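Local coordinates for protein Rbam17540 (Bacillus amyloliquefaciens, PDB 2YOY) that probably cleaves cellulose oxidatively at a copper site, as a lytic polysaccharide monooxygenase of the CBM33 type, at residues G2-P7 with N171-N176; Y105-K110 with H154-V159. All coordinates share one frame; numbering follows the deposited sequence. Where two conformers were deposited one is given.

Interaction 1: residues G2-P7 with N171-N176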
loop_
_atom_site.group_PDB
_atom_site.type_symbol
_atom_site.label_atom_id
_atom_site.label_comp_id
_atom_site.label_asym_id
_atom_site.label_seq_id
_atom_site.Cartn_x
_atom_site.Cartn_y
_atom_site.Cartn_z
ATOM N N GLY A 2 6.602 -0.015 -8.758
ATOM C CA GLY A 2 7.370 -0.270 -7.563
ATOM C C GLY A 2 6.449 -0.612 -6.434
ATOM O O GLY A 2 5.256 -0.531 -6.590
ATOM N N TYR A 3 7.027 -1.055 -5.333
ATOM C CA TYR A 3 6.292 -1.417 -4.135
ATOM C C TYR A 3 7.065 -1.113 -2.864
ATOM O O TYR A 3 8.304 -0.960 -2.858
ATOM C CB TYR A 3 5.908 -2.893 -4.165
ATOM C CG TYR A 3 7.079 -3.854 -4.403
ATOM C CD1 TYR A 3 7.843 -4.308 -3.356
ATOM C CD2 TYR A 3 7.362 -4.337 -5.678
ATOM C CE1 TYR A 3 8.939 -5.149 -3.577
ATOM C CE2 TYR A 3 8.427 -5.207 -5.896
ATOM C CZ TYR A 3 9.172 -5.616 -4.836
ATOM O OH TYR A 3 10.245 -6.494 -5.011
ATOM N N ILE A 4 6.353 -1.087 -1.761
ATOM C CA ILE A 4 7.012 -0.912 -0.453
ATOM C C ILE A 4 7.547 -2.281 0.013
ATOM O O ILE A 4 6.817 -3.230 0.157
ATOM C CB ILE A 4 6.036 -0.274 0.571
ATOM C CG1 ILE A 4 5.586 1.111 0.090
ATOM C CG2 ILE A 4 6.678 -0.221 1.945
ATOM C CD1 ILE A 4 4.478 1.748 0.930
ATOM N N LYS A 5 8.867 -2.343 0.194
ATOM C CA LYS A 5 9.588 -3.543 0.527
ATOM C C LYS A 5 9.852 -3.697 2.023
ATOM O O LYS A 5 9.864 -4.823 2.513
ATOM C CB LYS A 5 10.920 -3.474 -0.235
ATOM C CG LYS A 5 11.976 -4.503 0.064
ATOM C CD LYS A 5 13.198 -4.168 -0.782
ATOM C CE LYS A 5 13.825 -2.838 -0.371
ATOM N NZ LYS A 5 14.904 -2.427 -1.307
ATOM N N GLU A 6 10.099 -2.579 2.729
ATOM C CA GLU A 6 10.176 -2.554 4.201
ATOM C C GLU A 6 9.430 -1.336 4.763
ATOM O O GLU A 6 9.764 -0.225 4.386
ATOM C CB GLU A 6 11.634 -2.493 4.674
ATOM C CG GLU A 6 11.774 -2.597 6.180
ATOM C CD GLU A 6 13.170 -2.252 6.668
ATOM O OE1 GLU A 6 14.127 -2.417 5.889
ATOM O OE2 GLU A 6 13.298 -1.813 7.831
ATOM N N PRO A 7 8.379 -1.540 5.599
ATOM C CA PRO A 7 7.743 -2.841 5.917
ATOM C C PRO A 7 7.221 -3.535 4.641
ATOM O O PRO A 7 7.187 -2.916 3.569
ATOM C CB PRO A 7 6.565 -2.470 6.845
ATOM C CG PRO A 7 6.707 -1.046 7.203
ATOM C CD PRO A 7 7.591 -0.410 6.130
ATOM N N ASN A 171 -0.094 1.105 -2.063
ATOM C CA ASN A 171 0.334 -0.087 -1.356
ATOM C C ASN A 171 -0.142 -0.062 0.097
ATOM O O ASN A 171 0.334 0.733 0.931
ATOM C CB ASN A 171 1.856 -0.225 -1.327
ATOM C CG ASN A 171 2.500 -0.870 -2.570
ATOM O OD1 ASN A 171 3.689 -1.206 -2.506
ATOM N ND2 ASN A 171 1.786 -0.972 -3.689
ATOM N N VAL A 172 -1.058 -0.969 0.403
ATOM C CA VAL A 172 -1.481 -1.183 1.738
ATOM C C VAL A 172 -0.537 -2.122 2.434
ATOM O O VAL A 172 0.053 -3.022 1.828
ATOM C CB VAL A 172 -2.976 -1.676 1.869
ATOM C CG1 VAL A 172 -3.885 -0.616 1.351
ATOM C CG2 VAL A 172 -3.198 -2.995 1.153
ATOM N N ILE A 173 -0.371 -1.857 3.725
ATOM C CA ILE A 173 0.505 -2.606 4.623
ATOM C C ILE A 173 -0.309 -3.029 5.866
ATOM O O ILE A 173 -0.842 -2.205 6.611
ATOM C CB ILE A 173 1.719 -1.764 5.093
ATOM C CG1 ILE A 173 2.475 -1.154 3.927
ATOM C CG2 ILE A 173 2.664 -2.610 5.917
ATOM C CD1 ILE A 173 3.295 0.023 4.357
ATOM N N ASP A 174 -0.359 -4.338 6.120
ATOM C CA ASP A 174 -1.067 -4.857 7.305
ATOM C C ASP A 174 -0.113 -4.923 8.505
ATOM O O ASP A 174 0.954 -5.531 8.423
ATOM C CB ASP A 174 -1.637 -6.232 6.999
ATOM C CG ASP A 174 -2.594 -6.209 5.825
ATOM O OD1 ASP A 174 -3.758 -5.767 6.045
ATOM O OD2 ASP A 174 -2.198 -6.600 4.682
ATOM N N VAL A 175 -0.474 -4.256 9.583
ATOM C CA VAL A 175 0.419 -4.154 10.725
ATOM C C VAL A 175 -0.302 -4.484 12.023
ATOM O O VAL A 175 -1.520 -4.304 12.193
ATOM C CB VAL A 175 1.109 -2.746 10.835
ATOM C CG1 VAL A 175 1.923 -2.450 9.560
ATOM C CG2 VAL A 175 0.071 -1.653 11.116
ATOM N N ASN A 176 0.495 -5.009 12.937
ATOM C CA ASN A 176 0.071 -5.127 14.316
ATOM C C ASN A 176 0.845 -4.079 15.068
ATOM O O ASN A 176 2.074 -4.164 15.205
ATOM C CB ASN A 176 0.382 -6.513 14.830
ATOM C CG ASN A 176 0.049 -6.659 16.298
ATOM O OD1 ASN A 176 -1.069 -6.371 16.703
ATOM N ND2 ASN A 176 1.001 -7.084 17.088
HETATM O O HOH W 1 2.755 -1.645 -6.491
#

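Interaction 2: residues Y105-K110 with H154-V159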
loop_
_atom_site.group_PDB
_atom_site.type_symbol
_atom_site.label_atom_id
_atom_site.label_comp_id
_atom_site.label_asym_id
_atom_site.label_seq_id
_atom_site.Cartn_x
_atom_site.Cartn_y
_atom_site.Cartn_z
ATOM N N TYR A 105 1.183 9.102 3.030
ATOM C CA TYR A 105 0.952 7.950 3.896
ATOM C C TYR A 105 -0.225 8.215 4.830
ATOM O O TYR A 105 -0.354 9.314 5.379
ATOM C CB TYR A 105 2.205 7.673 4.751
ATOM C CG TYR A 105 3.419 7.169 3.938
ATOM C CD1 TYR A 105 4.286 8.045 3.354
ATOM C CD2 TYR A 105 3.651 5.815 3.760
ATOM C CE1 TYR A 105 5.355 7.625 2.628
ATOM C CE2 TYR A 105 4.743 5.352 2.986
ATOM C CZ TYR A 105 5.564 6.284 2.410
ATOM O OH TYR A 105 6.670 5.924 1.706
ATOM N N TYR A 106 -1.052 7.187 4.996
ATOM C CA TYR A 106 -2.259 7.222 5.763
ATOM C C TYR A 106 -2.255 5.998 6.694
ATOM O O TYR A 106 -1.660 4.972 6.374
ATOM C CB TYR A 106 -3.463 7.132 4.851
ATOM C CG TYR A 106 -3.507 8.190 3.760
ATOM C CD1 TYR A 106 -2.693 8.106 2.626
ATOM C CD2 TYR A 106 -4.272 9.330 3.902
ATOM C CE1 TYR A 106 -2.671 9.117 1.680
ATOM C CE2 TYR A 106 -4.287 10.304 2.931
ATOM C CZ TYR A 106 -3.488 10.199 1.834
ATOM O OH TYR A 106 -3.464 11.175 0.889
ATOM N N ILE A 107 -2.990 6.079 7.780
ATOM C CA ILE A 107 -3.215 4.925 8.661
ATOM C C ILE A 107 -4.712 4.865 8.940
ATOM O O ILE A 107 -5.392 5.875 8.908
ATOM C CB ILE A 107 -2.425 4.998 9.974
ATOM C CG1 ILE A 107 -2.392 3.605 10.634
ATOM C CG2 ILE A 107 -3.051 6.017 10.918
ATOM C CD1 ILE A 107 -1.348 3.489 11.707
ATOM N N THR A 108 -5.172 3.663 9.205
ATOM C CA THR A 108 -6.547 3.446 9.635
ATOM C C THR A 108 -6.793 4.136 10.966
ATOM O O THR A 108 -5.933 4.199 11.824
ATOM C CB THR A 108 -6.855 1.957 9.811
ATOM O OG1 THR A 108 -5.739 1.319 10.423
ATOM C CG2 THR A 108 -7.132 1.327 8.440
ATOM N N LYS A 109 -8.028 4.577 11.147
ATOM C CA LYS A 109 -8.446 5.260 12.374
ATOM C C LYS A 109 -8.613 4.271 13.493
ATOM O O LYS A 109 -8.844 3.078 13.264
ATOM C CB LYS A 109 -9.749 6.007 12.144
ATOM C CG LYS A 109 -9.633 7.134 11.129
ATOM C CD LYS A 109 -10.986 7.742 10.771
ATOM C CE LYS A 109 -10.780 9.012 9.944
ATOM N NZ LYS A 109 -12.060 9.649 9.496
ATOM N N LYS A 110 -8.532 4.792 14.727
ATOM C CA LYS A 110 -8.633 3.979 15.942
ATOM C C LYS A 110 -9.840 3.047 15.920
ATOM O O LYS A 110 -9.757 1.900 16.353
ATOM C CB LYS A 110 -8.675 4.891 17.189
ATOM C CG LYS A 110 -8.443 4.177 18.507
ATOM C CD LYS A 110 -8.334 5.186 19.640
ATOM C CE LYS A 110 -8.260 4.507 20.993
ATOM N NZ LYS A 110 -7.049 3.655 21.125
ATOM N N HIS A 154 -3.942 -2.618 12.240
ATOM C CA HIS A 154 -4.092 -1.372 11.461
ATOM C C HIS A 154 -3.567 -1.596 10.076
ATOM O O HIS A 154 -2.825 -2.537 9.879
ATOM C CB HIS A 154 -3.483 -0.163 12.152
ATOM C CG HIS A 154 -4.284 0.246 13.344
ATOM N ND1 HIS A 154 -5.465 0.950 13.231
ATOM C CD2 HIS A 154 -4.188 -0.119 14.647
ATOM C CE1 HIS A 154 -6.030 1.048 14.416
ATOM N NE2 HIS A 154 -5.286 0.396 15.289
ATOM N N ILE A 155 -3.951 -0.714 9.138
ATOM C CA ILE A 155 -3.404 -0.711 7.765
ATOM C C ILE A 155 -2.785 0.643 7.504
ATOM O O ILE A 155 -3.380 1.677 7.774
ATOM C CB ILE A 155 -4.487 -1.082 6.744
ATOM C CG1 ILE A 155 -4.921 -2.537 6.931
ATOM C CG2 ILE A 155 -4.025 -0.818 5.331
ATOM C CD1 ILE A 155 -6.132 -2.949 6.099
ATOM N N ILE A 156 -1.500 0.615 7.169
ATOM C CA ILE A 156 -0.843 1.759 6.586
ATOM C C ILE A 156 -0.998 1.683 5.099
ATOM O O ILE A 156 -0.591 0.712 4.454
ATOM C CB ILE A 156 0.616 1.837 7.056
ATOM C CG1 ILE A 156 0.596 2.017 8.595
ATOM C CG2 ILE A 156 1.435 2.942 6.327
ATOM C CD1 ILE A 156 1.967 1.826 9.230
ATOM N N LEU A 157 -1.550 2.759 4.523
ATOM C CA LEU A 157 -1.507 2.987 3.079
ATOM C C LEU A 157 -0.392 3.950 2.657
ATOM O O LEU A 157 -0.375 5.150 3.059
ATOM C CB LEU A 157 -2.822 3.572 2.642
ATOM C CG LEU A 157 -3.009 3.976 1.203
ATOM C CD1 LEU A 157 -2.915 2.791 0.270
ATOM C CD2 LEU A 157 -4.365 4.696 1.005
ATOM N N GLY A 158 0.537 3.465 1.827
ATOM C CA GLY A 158 1.394 4.350 1.092
ATOM C C GLY A 158 1.032 4.611 -0.340
ATOM O O GLY A 158 0.734 3.676 -1.074
ATOM N N VAL A 159 1.063 5.886 -0.725
ATOM C CA VAL A 159 0.720 6.294 -2.069
ATOM C C VAL A 159 1.903 7.029 -2.746
ATOM O O VAL A 159 2.463 7.956 -2.188
ATOM C CB VAL A 159 -0.545 7.155 -2.072
ATOM C CG1 VAL A 159 -0.999 7.415 -3.511
ATOM C CG2 VAL A 159 -1.705 6.496 -1.299
HETATM O O HOH W 2 -7.558 0.506 17.148
#

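Interaction 1: residues G2-P7 with N171-N176
A side-chain amide does the work of a strand partner here: Asn-171 OD1 accepts the backbone N-H of Ile-4 (N to OD1 2.8 Å), although strands 2-6 and 171-176 belong to different sheets and their axes come no nearer than 7.7 Å. The donor lies in the plane of the amide carbonyl and the N-H points at OD1 at 159°. Asn-171 CG sits beside its own backbone N (chi1 -84°), which carries the amide across the gap, and OD1 also lies against Tyr-3 CA at 3.1 Å. The other arm, ND2, gives a hydrogen bond to a water at 3.0 Å from that nitrogen, and this water in turn donates to Gly-2 O, so the amide grips strand 2-6 directly through OD1 and by way of a water through ND2. The two strands come from opposing sheets of the immunoglobulin-like beta sandwich of this family, and their N-to-C directions differ by 23°. Strand 2-6 follows directly on His-1, a copper ligand, and Gly-2 lies about 7 Å from the copper ion. Beyond the amide the interface is apolar. Ile-4 reaches over with CD1, which meets both Asn-171 CB and Ile-173 CD1 at 4.0 Å, the two isoleucines crossing at about a right angle. Past the classic beta bulge that Lys-5 and Glu-6 form opposite Thr-91, a cis peptide leads into Pro-7, whose CB rests on Ile-173 CG2 at 4.0 Å. Trp-92 packs on Ile-4, while Phe-90 touches both Pro-7 and Ile-173.

Interaction 2: residues Y105-K110 with H154-V159
Backbone hydrogen bonds join Tyr-106 and Leu-157 in both directions, as a hydrogen-bonded antiparallel pair: Tyr-106 N to Leu-157 O is 2.9 Å, and Leu-157 N to Tyr-106 O is also 2.9 Å. Thr-108 N continues the pattern to Ile-155 O. The same carbonyl oxygens also receive CA-H...O contacts, as from Tyr-105 CA to Leu-157 O at 3.2 Å. Among side-chain polar contacts, Thr-108 OG1 stands between its backbone N and carbonyl carbon (chi1 41°), where it accepts the N-H of Ile-155 (N to OG1 3.0 Å) and hydrogen-bonds His-154 ND1 at 2.8 Å from OG1, at the edge of the imidazole. Were Thr-108 replaced by an alanine, the Ile-155 N-H and His-154 ND1 would probably lose their shared partner, and the imidazole would be less firmly fixed. The strands are neighbours in the mixed sheet of the family's beta sandwich; Tyr-105, Ile-107 and Ile-156 face one side of that sheet, Tyr-106 and Leu-157 the other. Apolar contacts on the face of Tyr-105, Ile-107 and Ile-156 include Ile-107 CG1 against Ile-156 CG1 at 4.0 Å, and Tyr-105 CD2 comes within 3.8 Å of Gly-158 CA, where a side chain would crowd the ring. Phe-90 and Val-146 of the facing sheet pack on this side. On the other face Tyr-106 lies alongside Leu-157, CD1 to CD2 4.1 Å, while its CE1 meets Val-159 CG2. The Tyr-105 hydroxyl bonds His-142 and Trp-92; that of Tyr-106 bonds His-104.

The centres of interactions 1 and 2 lie about 10 Å apart, and the two meet directly through strands 154-162 and 167-177, which follow one another in the chain and pair antiparallel in the mixed sheet. Probable hydrogen bonds run from Ile-173 N to Ile-156 O (2.7 Å) and from Asn-171 N to Gly-158 O (2.9 Å). Along the chain, interaction 2 is nested within the loop that interaction 1 closes. Interaction 2 is a pairing within one sheet, whereas interaction 1 spans from that sheet to strand 2-6 of the three-stranded one. Interaction 1 alone reaches the N-terminal strand, which follows copper ligand His-1; interaction 2 lies one strand further into the mixed sheet.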